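Local coordinates for dual function macrocyclase-peptidase POPB (Galerina marginata, PDB 5N4B), which cleaves peptide bonds after proline and closes peptides into rings, a dual peptidase and macrocyclase of amanitin toxin biosynthesis, at residues Y160-L165 with T171-S176; A490-Y495 with Q559-N564; V374-R379 with D383-Y388; D49-A54 with K672-L677. The protein carries 1 engineered substitution. All coordinates share one frame; numbering follows the deposited sequence. Where two conformers were deposited one is given.

Overall arrangement
Followed from its N terminus, the chain reaches residues 49-54, on helix 46-64, whose partner at 672-677 comes only some six hundred residues later; contact 4 therefore closes a very long loop, and the other three contacts all fall within it. Contact 1 and then contact 3 each close a short hairpin loop in separate four-stranded sheets of the beta-propeller, their centres about 34 Å apart. Contact 2 follows, joining a strand and a helix of the alpha/beta-hydrolase domain. These three stand in series, without crossing. Of the four, contact 4 alone joins the N-terminal region to the hydrolase domain, so that the propeller is enclosed between chain segments that pack on each other.

Contact 1: residues Y160-L165 with T171-S176; sequences YAVSHL and TIYVRS
In one four-stranded blade of the beta-propeller, the two inner strands form an antiparallel hairpin in which Tyr160 meets Tyr173 and Arg175. Tyr160 and Tyr173 are a hydrogen-bonded pair, Val162 and Thr171 the next, and the non-hydrogen-bonded pair Ala161 and Ile172 lies between them. The strands draw close at this middle pair, where the CA atoms of Ala161 and Ile172 are 4.2 Å apart. Tyr160 has the largest share of the contact. Its chi1 of 53° sets CG between the backbone N and the carbonyl carbon, which swings the ring across toward the neighbouring strand. There the CB of Tyr173 rests over one ring face, 3.8 Å from its centroid, a CH-pi contact displaced toward the rim. The two rings themselves are inclined at 39° and neither stack nor meet edge-to-face. Val162 CG2 approaches the edge of the Tyr173 ring, 3.9 Å from CD2. Glu197 holds the Tyr173 hydroxyl, which a water also links to His164 NE2. On the face bearing Ala161, Ile172 packs against Phe215 and Tyr217 of strand 214-219, while the Ser163 hydroxyl is hydrogen-bonded to the backbone oxygen of catalytic His699. Arg175, salt-bridged to Asp191, donates from NH1 to Tyr160 OH at 2.9 Å, with the hydroxyl oxygen almost exactly in the guanidinium plane.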
loop_
_atom_site.group_PDB
_atom_site.type_symbol
_atom_site.label_atom_id
_atom_site.label_comp_id
_atom_site.label_asym_id
_atom_site.label_seq_id
_atom_site.Cartn_x
_atom_site.Cartn_y
_atom_site.Cartn_z
ATOM N N TYR A 160 -18.811 -4.135 -7.341
ATOM C CA TYR A 160 -17.440 -4.130 -7.807
ATOM C C TYR A 160 -17.092 -2.803 -8.438
ATOM O O TYR A 160 -17.866 -2.275 -9.242
ATOM C CB TYR A 160 -17.146 -5.271 -8.772
ATOM C CG TYR A 160 -18.061 -5.391 -9.956
ATOM C CD1 TYR A 160 -19.315 -5.977 -9.816
ATOM C CD2 TYR A 160 -17.657 -5.064 -11.252
ATOM C CE1 TYR A 160 -20.162 -6.164 -10.902
ATOM C CE2 TYR A 160 -18.512 -5.274 -12.356
ATOM C CZ TYR A 160 -19.756 -5.852 -12.142
ATOM O OH TYR A 160 -20.610 -6.103 -13.221
ATOM N N ALA A 161 -15.951 -2.267 -8.065
ATOM C CA ALA A 161 -15.460 -0.978 -8.519
ATOM C C ALA A 161 -14.502 -1.174 -9.677
ATOM O O ALA A 161 -13.555 -1.976 -9.578
ATOM C CB ALA A 161 -14.744 -0.247 -7.377
ATOM N N VAL A 162 -14.729 -0.429 -10.753
ATOM C CA VAL A 162 -13.987 -0.575 -11.999
ATOM C C VAL A 162 -13.330 0.748 -12.342
ATOM O O VAL A 162 -13.967 1.797 -12.296
ATOM C CB VAL A 162 -14.932 -1.004 -13.123
ATOM C CG1 VAL A 162 -14.158 -1.118 -14.428
ATOM C CG2 VAL A 162 -15.596 -2.357 -12.751
ATOM N N SER A 163 -12.067 0.679 -12.707
ATOM C CA SER A 163 -11.285 1.802 -13.212
ATOM C C SER A 163 -10.881 1.502 -14.648
ATOM O O SER A 163 -10.766 0.336 -15.045
ATOM C CB SER A 163 -10.027 2.064 -12.392
ATOM O OG SER A 163 -10.382 2.615 -11.139
ATOM N N HIS A 164 -10.693 2.550 -15.440
ATOM C CA HIS A 164 -10.230 2.453 -16.811
ATOM C C HIS A 164 -8.998 3.308 -17.008
ATOM O O HIS A 164 -8.805 4.295 -16.313
ATOM C CB HIS A 164 -11.309 2.986 -17.754
ATOM C CG HIS A 164 -12.559 2.178 -17.711
ATOM N ND1 HIS A 164 -12.772 1.115 -18.556
ATOM C CD2 HIS A 164 -13.631 2.237 -16.892
ATOM C CE1 HIS A 164 -13.945 0.573 -18.286
ATOM N NE2 HIS A 164 -14.478 1.227 -17.267
ATOM N N LEU A 165 -8.158 2.916 -17.969
ATOM C CA LEU A 165 -7.014 3.720 -18.322
ATOM C C LEU A 165 -7.482 5.130 -18.603
ATOM O O LEU A 165 -8.488 5.349 -19.278
ATOM C CB LEU A 165 -6.343 3.107 -19.570
ATOM C CG LEU A 165 -5.696 1.728 -19.337
ATOM C CD1 LEU A 165 -5.127 1.193 -20.671
ATOM C CD2 LEU A 165 -4.617 1.770 -18.256
ATOM N N THR A 171 -15.989 3.421 -10.861
ATOM C CA THR A 171 -17.432 3.263 -10.998
ATOM C C THR A 171 -17.816 1.928 -10.393
ATOM O O THR A 171 -17.181 0.897 -10.669
ATOM C CB THR A 171 -17.866 3.328 -12.474
ATOM O OG1 THR A 171 -17.394 4.577 -13.011
ATOM C CG2 THR A 171 -19.333 3.190 -12.608
ATOM N N ILE A 172 -18.827 1.941 -9.537
ATOM C CA ILE A 172 -19.291 0.726 -8.872
ATOM C C ILE A 172 -20.479 0.201 -9.643
ATOM O O ILE A 172 -21.444 0.936 -9.933
ATOM C CB ILE A 172 -19.664 0.962 -7.406
ATOM C CG1 ILE A 172 -18.485 1.553 -6.629
ATOM C CG2 ILE A 172 -20.097 -0.367 -6.804
ATOM C CD1 ILE A 172 -18.913 2.032 -5.221
ATOM N N TYR A 173 -20.410 -1.085 -9.968
ATOM C CA TYR A 173 -21.461 -1.864 -10.595
ATOM C C TYR A 173 -21.920 -2.943 -9.625
ATOM O O TYR A 173 -21.245 -3.237 -8.628
ATOM C CB TYR A 173 -20.978 -2.511 -11.928
ATOM C CG TYR A 173 -20.563 -1.481 -12.931
ATOM C CD1 TYR A 173 -21.505 -0.850 -13.717
ATOM C CD2 TYR A 173 -19.245 -1.099 -13.052
ATOM C CE1 TYR A 173 -21.120 0.096 -14.617
ATOM C CE2 TYR A 173 -18.856 -0.131 -13.957
ATOM C CZ TYR A 173 -19.816 0.457 -14.743
ATOM O OH TYR A 173 -19.433 1.460 -15.631
ATOM N N VAL A 174 -23.110 -3.499 -9.891
ATOM C CA VAL A 174 -23.698 -4.515 -9.048
ATOM C C VAL A 174 -24.246 -5.620 -9.931
ATOM O O VAL A 174 -24.943 -5.359 -10.930
ATOM C CB VAL A 174 -24.824 -3.966 -8.157
ATOM C CG1 VAL A 174 -25.377 -5.062 -7.194
ATOM C CG2 VAL A 174 -24.370 -2.720 -7.407
ATOM N N ARG A 175 -23.978 -6.844 -9.529
ATOM C CA ARG A 175 -24.537 -8.000 -10.220
ATOM C C ARG A 175 -24.973 -9.069 -9.234
ATOM O O ARG A 175 -24.463 -9.185 -8.125
ATOM C CB ARG A 175 -23.574 -8.630 -11.259
ATOM C CG ARG A 175 -22.378 -9.314 -10.597
ATOM C CD ARG A 175 -21.247 -9.609 -11.564
ATOM N NE ARG A 175 -21.696 -10.370 -12.706
ATOM C CZ ARG A 175 -21.841 -9.891 -13.939
ATOM N NH1 ARG A 175 -21.537 -8.654 -14.282
ATOM N NH2 ARG A 175 -22.328 -10.691 -14.863
ATOM N N SER A 176 -25.967 -9.858 -9.648
ATOM C CA SER A 176 -26.379 -11.008 -8.874
ATOM C C SER A 176 -25.240 -12.009 -8.760
ATOM O O SER A 176 -24.505 -12.249 -9.726
ATOM C CB SER A 176 -27.549 -11.696 -9.594
ATOM O OG SER A 176 -27.819 -12.933 -8.929
HETATM O O HOH W 1 -14.808 3.755 -13.996
HETATM O O HOH W 2 -16.839 1.757 -15.943
#

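Contact 2: residues A490-Y495 with Q559-N564; sequences AAAIQY and QFLVKN
A small, buried helix-on-sheet contact rests on one leucine: Leu561, near the end of helix 548-563, reaches down to Ala492 and Gln494 of strand 492-495. Both strand side chains point toward the helix, as alternate residues of a strand do. With CG anti to the carbonyl carbon (chi1 -69°) and CD1 extended beyond it, Leu561 offers a single methyl to the two. CD1 lies 4.1 Å from Ala492 CB and 3.5 Å from Gln494 OE1, the latter a van der Waals contact with the amide oxygen, since no hydrogen bond joins the two segments. This is the layering of the alpha/beta-hydrolase fold, in which helices flank a mostly parallel central sheet; strand 492-495 runs inside that sheet, between strands 522-526 and 572-577. Gln494 stretches out fully, chi1 and chi2 both near 180°, and its amide climbs past the leucine toward the helix. There NE2 donates to the backbone oxygen of Phe554, a polar tie between strand and helix. Met476 and Ile478 of strand 473-481 also pack against Leu561.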
loop_
_atom_site.group_PDB
_atom_site.type_symbol
_atom_site.label_atom_id
_atom_site.label_comp_id
_atom_site.label_asym_id
_atom_site.label_seq_id
_atom_site.Cartn_x
_atom_site.Cartn_y
_atom_site.Cartn_z
ATOM N N ALA A 490 29.293 -9.483 -0.308
ATOM C CA ALA A 490 27.987 -9.490 -0.991
ATOM C C ALA A 490 27.551 -8.068 -1.336
ATOM O O ALA A 490 27.836 -7.116 -0.612
ATOM C CB ALA A 490 26.945 -10.125 -0.094
ATOM N N ALA A 491 26.762 -7.934 -2.395
ATOM C CA ALA A 491 26.029 -6.711 -2.617
ATOM C C ALA A 491 24.747 -6.744 -1.799
ATOM O O ALA A 491 24.257 -7.802 -1.416
ATOM C CB ALA A 491 25.652 -6.582 -4.105
ATOM N N ALA A 492 24.191 -5.574 -1.544
ATOM C CA ALA A 492 22.962 -5.462 -0.783
ATOM C C ALA A 492 21.977 -4.586 -1.530
ATOM O O ALA A 492 22.374 -3.578 -2.117
ATOM C CB ALA A 492 23.227 -4.863 0.618
ATOM N N ILE A 493 20.714 -4.992 -1.553
ATOM C CA ILE A 493 19.624 -4.105 -1.920
ATOM C C ILE A 493 18.889 -3.756 -0.652
ATOM O O ILE A 493 18.407 -4.645 0.067
ATOM C CB ILE A 493 18.707 -4.668 -2.991
ATOM C CG1 ILE A 493 19.425 -4.486 -4.336
ATOM C CG2 ILE A 493 17.415 -3.920 -2.985
ATOM C CD1 ILE A 493 20.605 -5.267 -4.582
ATOM N N GLN A 494 18.841 -2.463 -0.363
ATOM C CA GLN A 494 18.259 -1.925 0.859
ATOM C C GLN A 494 16.993 -1.170 0.489
ATOM O O GLN A 494 17.033 -0.218 -0.306
ATOM C CB GLN A 494 19.259 -1.022 1.575
ATOM C CG GLN A 494 18.769 -0.404 2.839
ATOM C CD GLN A 494 19.788 0.444 3.507
ATOM O OE1 GLN A 494 20.885 -0.032 3.782
ATOM N NE2 GLN A 494 19.484 1.713 3.742
ATOM N N TYR A 495 15.882 -1.594 1.067
ATOM C CA TYR A 495 14.563 -1.118 0.687
ATOM C C TYR A 495 13.953 -0.354 1.834
ATOM O O TYR A 495 14.107 -0.745 2.991
ATOM C CB TYR A 495 13.667 -2.328 0.370
ATOM C CG TYR A 495 12.300 -1.989 -0.138
ATOM C CD1 TYR A 495 12.139 -1.336 -1.347
ATOM C CD2 TYR A 495 11.183 -2.300 0.581
ATOM C CE1 TYR A 495 10.875 -0.977 -1.825
ATOM C CE2 TYR A 495 9.912 -1.956 0.115
ATOM C CZ TYR A 495 9.771 -1.292 -1.090
ATOM O OH TYR A 495 8.513 -0.948 -1.573
ATOM N N GLN A 559 25.465 2.269 6.142
ATOM C CA GLN A 559 26.807 2.338 6.696
ATOM C C GLN A 559 27.090 1.110 7.553
ATOM O O GLN A 559 28.186 0.551 7.504
ATOM C CB GLN A 559 26.952 3.643 7.504
ATOM C CG GLN A 559 26.881 4.869 6.604
ATOM C CD GLN A 559 26.847 6.169 7.351
ATOM O OE1 GLN A 559 26.174 6.321 8.376
ATOM N NE2 GLN A 559 27.551 7.144 6.815
ATOM N N PHE A 560 26.094 0.668 8.326
ATOM C CA PHE A 560 26.220 -0.507 9.181
ATOM C C PHE A 560 26.431 -1.779 8.377
ATOM O O PHE A 560 27.238 -2.635 8.749
ATOM C CB PHE A 560 24.943 -0.613 10.029
ATOM C CG PHE A 560 24.785 -1.903 10.800
ATOM C CD1 PHE A 560 25.329 -2.047 12.042
ATOM C CD2 PHE A 560 24.091 -2.954 10.277
ATOM C CE1 PHE A 560 25.153 -3.237 12.756
ATOM C CE2 PHE A 560 23.946 -4.139 10.994
ATOM C CZ PHE A 560 24.476 -4.245 12.223
ATOM N N LEU A 561 25.724 -1.920 7.250
ATOM C CA LEU A 561 25.889 -3.126 6.426
ATOM C C LEU A 561 27.332 -3.280 6.000
ATOM O O LEU A 561 27.855 -4.387 5.980
ATOM C CB LEU A 561 24.982 -3.058 5.201
ATOM C CG LEU A 561 23.489 -3.176 5.454
ATOM C CD1 LEU A 561 22.735 -2.946 4.174
ATOM C CD2 LEU A 561 23.133 -4.503 6.030
ATOM N N VAL A 562 27.971 -2.174 5.636
ATOM C CA VAL A 562 29.362 -2.240 5.186
ATOM C C VAL A 562 30.303 -2.393 6.377
ATOM O O VAL A 562 31.200 -3.248 6.371
ATOM C CB VAL A 562 29.687 -1.006 4.338
ATOM C CG1 VAL A 562 31.178 -0.978 3.999
ATOM C CG2 VAL A 562 28.878 -1.002 3.053
ATOM N N LYS A 563 30.108 -1.588 7.429
ATOM C CA LYS A 563 31.031 -1.615 8.572
ATOM C C LYS A 563 31.090 -2.992 9.201
ATOM O O LYS A 563 32.174 -3.476 9.583
ATOM C CB LYS A 563 30.604 -0.546 9.577
ATOM C CG LYS A 563 31.483 -0.428 10.835
ATOM C CD LYS A 563 32.763 0.221 10.514
ATOM C CE LYS A 563 33.525 0.517 11.815
ATOM N NZ LYS A 563 34.984 0.759 11.532
ATOM N N ASN A 564 29.945 -3.664 9.287
ATOM C CA ASN A 564 29.840 -4.953 9.942
ATOM C C ASN A 564 29.917 -6.138 8.977
ATOM O O ASN A 564 29.613 -7.264 9.362
ATOM C CB ASN A 564 28.587 -4.988 10.812
ATOM C CG ASN A 564 28.687 -4.060 12.023
ATOM O OD1 ASN A 564 28.727 -2.845 11.886
ATOM N ND2 ASN A 564 28.673 -4.642 13.214
#

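Contact 3: residues V374-R379 with D383-Y388; sequences VAIYKR and DEIYLY
Glu384 OE1 is gripped from opposite faces of its carboxylate plane, by Tyr386 OH at 2.7 Å and by Arg379 NH2 at 3.2 Å. Arg379 engages side-on, since its NE also donates to Glu384 OE2 at 3.0 Å; both oxygens lie in the guanidinium plane, but the two flat groups are turned 41° apart. Such a grip should fix the carboxylate's rotation and favour its ionised form. On the sheet face bearing Glu384, Tyr386 CD1 meets the edge of the Tyr377 ring, 3.8 Å from CD2, and the side chains cross at about a right angle. The opposite sheet face carries Lys378, whose bends at chi3 and chi4 (both near -60°) curl NZ back to Asp383 OD1, at 2.8 Å on the syn side. Asp505, from the hydrolase domain, is a second anionic partner of that NZ. Val374 and Ile385 lie side by side, Val374 CG1 3.9 Å from Ile385 CG2. Backbone bonds pair Ala375 with Tyr386 and Tyr377 with Glu384, as in a beta-propeller blade's inner hairpin.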
loop_
_atom_site.group_PDB
_atom_site.type_symbol
_atom_site.label_atom_id
_atom_site.label_comp_id
_atom_site.label_asym_id
_atom_site.label_seq_id
_atom_site.Cartn_x
_atom_site.Cartn_y
_atom_site.Cartn_z
ATOM N N VAL A 374 -9.943 -12.306 17.798
ATOM C CA VAL A 374 -8.647 -12.721 17.258
ATOM C C VAL A 374 -7.832 -11.448 17.113
ATOM O O VAL A 374 -8.319 -10.461 16.560
ATOM C CB VAL A 374 -8.791 -13.471 15.928
ATOM C CG1 VAL A 374 -7.461 -14.040 15.468
ATOM C CG2 VAL A 374 -9.851 -14.588 16.022
ATOM N N ALA A 375 -6.605 -11.450 17.663
ATOM C CA ALA A 375 -5.756 -10.267 17.704
ATOM C C ALA A 375 -4.423 -10.588 17.073
ATOM O O ALA A 375 -3.858 -11.656 17.303
ATOM C CB ALA A 375 -5.494 -9.852 19.154
ATOM N N ILE A 376 -3.901 -9.639 16.301
ATOM C CA ILE A 376 -2.537 -9.710 15.778
ATOM C C ILE A 376 -1.756 -8.606 16.448
ATOM O O ILE A 376 -2.146 -7.426 16.385
ATOM C CB ILE A 376 -2.485 -9.593 14.257
ATOM C CG1 ILE A 376 -3.126 -10.835 13.655
ATOM C CG2 ILE A 376 -1.012 -9.450 13.780
ATOM C CD1 ILE A 376 -3.326 -10.708 12.192
ATOM N N TYR A 377 -0.674 -9.001 17.115
ATOM C CA TYR A 377 0.313 -8.103 17.690
ATOM C C TYR A 377 1.553 -8.125 16.831
ATOM O O TYR A 377 2.005 -9.194 16.370
ATOM C CB TYR A 377 0.689 -8.533 19.092
ATOM C CG TYR A 377 -0.304 -8.128 20.125
ATOM C CD1 TYR A 377 -0.233 -6.873 20.672
ATOM C CD2 TYR A 377 -1.299 -8.984 20.547
ATOM C CE1 TYR A 377 -1.157 -6.438 21.633
ATOM C CE2 TYR A 377 -2.192 -8.584 21.524
ATOM C CZ TYR A 377 -2.117 -7.308 22.029
ATOM O OH TYR A 377 -3.086 -6.976 22.956
ATOM N N LYS A 378 2.099 -6.962 16.595
ATOM C CA LYS A 378 3.347 -6.816 15.864
ATOM C C LYS A 378 4.431 -6.521 16.895
ATOM O O LYS A 378 4.452 -5.431 17.457
ATOM C CB LYS A 378 3.240 -5.726 14.809
ATOM C CG LYS A 378 4.415 -5.687 13.847
ATOM C CD LYS A 378 4.351 -4.544 12.883
ATOM C CE LYS A 378 3.086 -4.592 12.003
ATOM N NZ LYS A 378 2.961 -5.818 11.196
ATOM N N ARG A 379 5.290 -7.498 17.183
ATOM C CA ARG A 379 6.319 -7.376 18.200
ATOM C C ARG A 379 7.660 -7.495 17.469
ATOM O O ARG A 379 7.924 -8.508 16.791
ATOM C CB ARG A 379 6.165 -8.494 19.239
ATOM C CG ARG A 379 7.173 -8.331 20.371
ATOM C CD ARG A 379 7.257 -9.598 21.265
ATOM N NE ARG A 379 5.919 -9.996 21.548
ATOM C CZ ARG A 379 5.122 -9.417 22.436
ATOM N NH1 ARG A 379 5.556 -8.413 23.199
ATOM N NH2 ARG A 379 3.865 -9.876 22.538
ATOM N N ASP A 383 4.662 -10.537 13.339
ATOM C CA ASP A 383 3.298 -10.681 13.791
ATOM C C ASP A 383 3.082 -11.949 14.604
ATOM O O ASP A 383 3.615 -13.028 14.283
ATOM C CB ASP A 383 2.348 -10.653 12.595
ATOM C CG ASP A 383 2.198 -9.269 11.993
ATOM O OD1 ASP A 383 2.561 -8.227 12.638
ATOM O OD2 ASP A 383 1.607 -9.147 10.882
ATOM N N GLU A 384 2.243 -11.817 15.626
ATOM C CA GLU A 384 1.860 -12.883 16.541
ATOM C C GLU A 384 0.341 -12.895 16.629
ATOM O O GLU A 384 -0.291 -11.837 16.721
ATOM C CB GLU A 384 2.451 -12.651 17.914
ATOM C CG GLU A 384 3.952 -12.414 17.893
ATOM C CD GLU A 384 4.555 -12.195 19.276
ATOM O OE1 GLU A 384 3.791 -12.125 20.276
ATOM O OE2 GLU A 384 5.790 -12.104 19.382
ATOM N N ILE A 385 -0.262 -14.075 16.619
ATOM C CA ILE A 385 -1.714 -14.212 16.559
ATOM C C ILE A 385 -2.217 -14.831 17.845
ATOM O O ILE A 385 -1.722 -15.878 18.263
ATOM C CB ILE A 385 -2.133 -15.051 15.338
ATOM C CG1 ILE A 385 -1.489 -14.509 14.038
ATOM C CG2 ILE A 385 -3.655 -15.044 15.230
ATOM C CD1 ILE A 385 -0.404 -15.382 13.524
ATOM N N TYR A 386 -3.254 -14.230 18.438
ATOM C CA TYR A 386 -3.839 -14.711 19.698
ATOM C C TYR A 386 -5.351 -14.787 19.585
ATOM O O TYR A 386 -5.980 -13.939 18.966
ATOM C CB TYR A 386 -3.465 -13.805 20.895
ATOM C CG TYR A 386 -1.983 -13.749 21.141
ATOM C CD1 TYR A 386 -1.201 -12.818 20.490
ATOM C CD2 TYR A 386 -1.361 -14.656 21.946
ATOM C CE1 TYR A 386 0.166 -12.784 20.693
ATOM C CE2 TYR A 386 -0.025 -14.610 22.183
ATOM C CZ TYR A 386 0.748 -13.690 21.539
ATOM O OH TYR A 386 2.119 -13.712 21.738
ATOM N N LEU A 387 -5.931 -15.756 20.299
ATOM C CA LEU A 387 -7.366 -15.897 20.486
ATOM C C LEU A 387 -7.708 -15.434 21.895
ATOM O O LEU A 387 -7.043 -15.847 22.853
ATOM C CB LEU A 387 -7.770 -17.357 20.271
ATOM C CG LEU A 387 -9.246 -17.624 20.429
ATOM C CD1 LEU A 387 -10.067 -16.955 19.329
ATOM C CD2 LEU A 387 -9.454 -19.150 20.389
ATOM N N TYR A 388 -8.715 -14.604 22.004
ATOM C CA TYR A 388 -9.248 -14.077 23.265
ATOM C C TYR A 388 -10.706 -14.468 23.444
ATOM O O TYR A 388 -11.477 -14.542 22.481
ATOM C CB TYR A 388 -9.219 -12.553 23.272
ATOM C CG TYR A 388 -7.856 -11.951 23.490
ATOM C CD1 TYR A 388 -6.920 -11.880 22.461
ATOM C CD2 TYR A 388 -7.497 -11.459 24.723
ATOM C CE1 TYR A 388 -5.666 -11.372 22.683
ATOM C CE2 TYR A 388 -6.220 -10.906 24.941
ATOM C CZ TYR A 388 -5.341 -10.864 23.899
ATOM O OH TYR A 388 -4.086 -10.331 24.141
HETATM O O HOH W 3 0.765 -7.124 9.648
HETATM O O HOH W 4 7.503 -11.364 17.383
#

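Contact 4: residues D49-A54 with K672-L677; sequences DKWTTA and KFIATL
Trp51 reaches from helix 46-64, in the N-terminal region, to helix 668-680 of the alpha/beta-hydrolase domain. Its CB leaves the helix toward that partner, and CG stands anti to the backbone N (chi1 -179°), which carries the indole straight outward and lets it span backbones whose nearest CA atoms, those of Trp51 and Ala675, are 10.0 Å apart. The five-membered part of the ring stops short of residues 672-677; its NE1 makes a weak hydrogen bond to Thr15 OG1. Contact begins at the far rim of the six-membered ring, where CZ2 lies 4.3 Å from Ala675 CB. Phe671, one turn back on the same helix, meets the indole edge-to-face. Nearby, Lys672 NZ bridges the two regions with charge, bound to Asp36, Glu42 and Asp607. The Ile674 side chain, its end leading away from Trp51, also packs on Ile656, Leu688 and Ile690. Its CG2 methyl comes in at the edge of the indole, near its plane, 3.7 Å from CH2 and 3.8 Å from CZ2 of Trp51.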
loop_
_atom_site.group_PDB
_atom_site.type_symbol
_atom_site.label_atom_id
_atom_site.label_comp_id
_atom_site.label_asym_id
_atom_site.label_seq_id
_atom_site.Cartn_x
_atom_site.Cartn_y
_atom_site.Cartn_z
ATOM N N ASP A 49 6.793 16.615 -23.740
ATOM C CA ASP A 49 6.795 15.329 -24.432
ATOM C C ASP A 49 8.134 15.065 -25.113
ATOM O O ASP A 49 8.630 13.930 -25.105
ATOM C CB ASP A 49 5.698 15.298 -25.484
ATOM C CG ASP A 49 4.300 15.252 -24.904
ATOM O OD1 ASP A 49 4.098 14.935 -23.716
ATOM O OD2 ASP A 49 3.368 15.512 -25.695
ATOM N N LYS A 50 8.732 16.085 -25.723
ATOM C CA LYS A 50 10.041 15.903 -26.348
ATOM C C LYS A 50 11.080 15.542 -25.298
ATOM O O LYS A 50 11.939 14.678 -25.520
ATOM C CB LYS A 50 10.482 17.134 -27.137
ATOM C CG LYS A 50 9.740 17.308 -28.465
ATOM C CD LYS A 50 10.142 18.611 -29.187
ATOM C CE LYS A 50 9.251 18.863 -30.414
ATOM N NZ LYS A 50 9.592 20.147 -31.115
ATOM N N TRP A 51 11.003 16.181 -24.149
ATOM C CA TRP A 51 11.958 15.925 -23.080
ATOM C C TRP A 51 11.769 14.538 -22.490
ATOM O O TRP A 51 12.747 13.802 -22.297
ATOM C CB TRP A 51 11.844 16.994 -22.011
ATOM C CG TRP A 51 12.797 16.864 -20.828
ATOM C CD1 TRP A 51 14.059 17.387 -20.720
ATOM C CD2 TRP A 51 12.555 16.163 -19.610
ATOM N NE1 TRP A 51 14.613 17.035 -19.505
ATOM C CE2 TRP A 51 13.703 16.283 -18.804
ATOM C CE3 TRP A 51 11.483 15.433 -19.137
ATOM C CZ2 TRP A 51 13.787 15.704 -17.541
ATOM C CZ3 TRP A 51 11.577 14.850 -17.890
ATOM C CH2 TRP A 51 12.720 15.001 -17.107
ATOM N N THR A 52 10.530 14.140 -22.211
ATOM C CA THR A 52 10.332 12.815 -21.641
ATOM C C THR A 52 10.729 11.725 -22.624
ATOM O O THR A 52 11.265 10.688 -22.209
ATOM C CB THR A 52 8.890 12.592 -21.158
ATOM O OG1 THR A 52 7.974 12.754 -22.246
ATOM C CG2 THR A 52 8.517 13.558 -20.061
ATOM N N THR A 53 10.430 11.933 -23.916
ATOM C CA THR A 53 10.816 10.986 -24.946
ATOM C C THR A 53 12.328 10.874 -25.029
ATOM O O THR A 53 12.880 9.769 -25.046
ATOM C CB THR A 53 10.225 11.419 -26.291
ATOM O OG1 THR A 53 8.809 11.360 -26.201
ATOM C CG2 THR A 53 10.707 10.493 -27.410
ATOM N N ALA A 54 13.028 12.023 -25.011
ATOM C CA ALA A 54 14.491 12.012 -25.042
ATOM C C ALA A 54 15.069 11.292 -23.814
ATOM O O ALA A 54 16.039 10.527 -23.925
ATOM C CB ALA A 54 15.072 13.426 -25.133
ATOM N N LYS A 672 11.701 17.144 -12.069
ATOM C CA LYS A 672 12.538 18.221 -11.574
ATOM C C LYS A 672 13.813 17.671 -10.966
ATOM O O LYS A 672 14.892 18.240 -11.140
ATOM C CB LYS A 672 11.798 19.066 -10.553
ATOM C CG LYS A 672 10.695 19.931 -11.119
ATOM C CD LYS A 672 10.190 20.879 -10.022
ATOM C CE LYS A 672 9.014 21.614 -10.499
ATOM N NZ LYS A 672 8.536 22.454 -9.406
ATOM N N PHE A 673 13.709 16.578 -10.217
ATOM C CA PHE A 673 14.897 16.044 -9.567
ATOM C C PHE A 673 15.934 15.612 -10.597
ATOM O O PHE A 673 17.113 15.969 -10.482
ATOM C CB PHE A 673 14.549 14.944 -8.567
ATOM C CG PHE A 673 15.717 14.477 -7.761
ATOM C CD1 PHE A 673 16.271 15.325 -6.818
ATOM C CD2 PHE A 673 16.273 13.248 -7.981
ATOM C CE1 PHE A 673 17.340 14.919 -6.044
ATOM C CE2 PHE A 673 17.359 12.824 -7.207
ATOM C CZ PHE A 673 17.893 13.690 -6.256
ATOM N N ILE A 674 15.528 14.851 -11.615
ATOM C CA ILE A 674 16.493 14.350 -12.599
ATOM C C ILE A 674 17.058 15.507 -13.428
ATOM O O ILE A 674 18.253 15.537 -13.750
ATOM C CB ILE A 674 15.938 13.206 -13.459
ATOM C CG1 ILE A 674 17.048 12.439 -14.206
ATOM C CG2 ILE A 674 14.934 13.737 -14.439
ATOM C CD1 ILE A 674 18.022 11.733 -13.303
ATOM N N ALA A 675 16.231 16.494 -13.761
ATOM C CA ALA A 675 16.757 17.640 -14.505
ATOM C C ALA A 675 17.789 18.400 -13.682
ATOM O O ALA A 675 18.798 18.884 -14.217
ATOM C CB ALA A 675 15.589 18.545 -14.902
ATOM N N THR A 676 17.548 18.509 -12.377
ATOM C CA THR A 676 18.471 19.193 -11.482
ATOM C C THR A 676 19.768 18.405 -11.315
ATOM O O THR A 676 20.862 18.980 -11.315
ATOM C CB THR A 676 17.756 19.449 -10.143
ATOM O OG1 THR A 676 16.594 20.252 -10.379
ATOM C CG2 THR A 676 18.615 20.190 -9.186
ATOM N N LEU A 677 19.684 17.081 -11.183
ATOM C CA LEU A 677 20.891 16.278 -11.139
ATOM C C LEU A 677 21.698 16.456 -12.407
ATOM O O LEU A 677 22.919 16.642 -12.358
ATOM C CB LEU A 677 20.551 14.807 -10.979
ATOM C CG LEU A 677 20.104 14.263 -9.637
ATOM C CD1 LEU A 677 19.800 12.782 -9.748
ATOM C CD2 LEU A 677 21.173 14.528 -8.588
#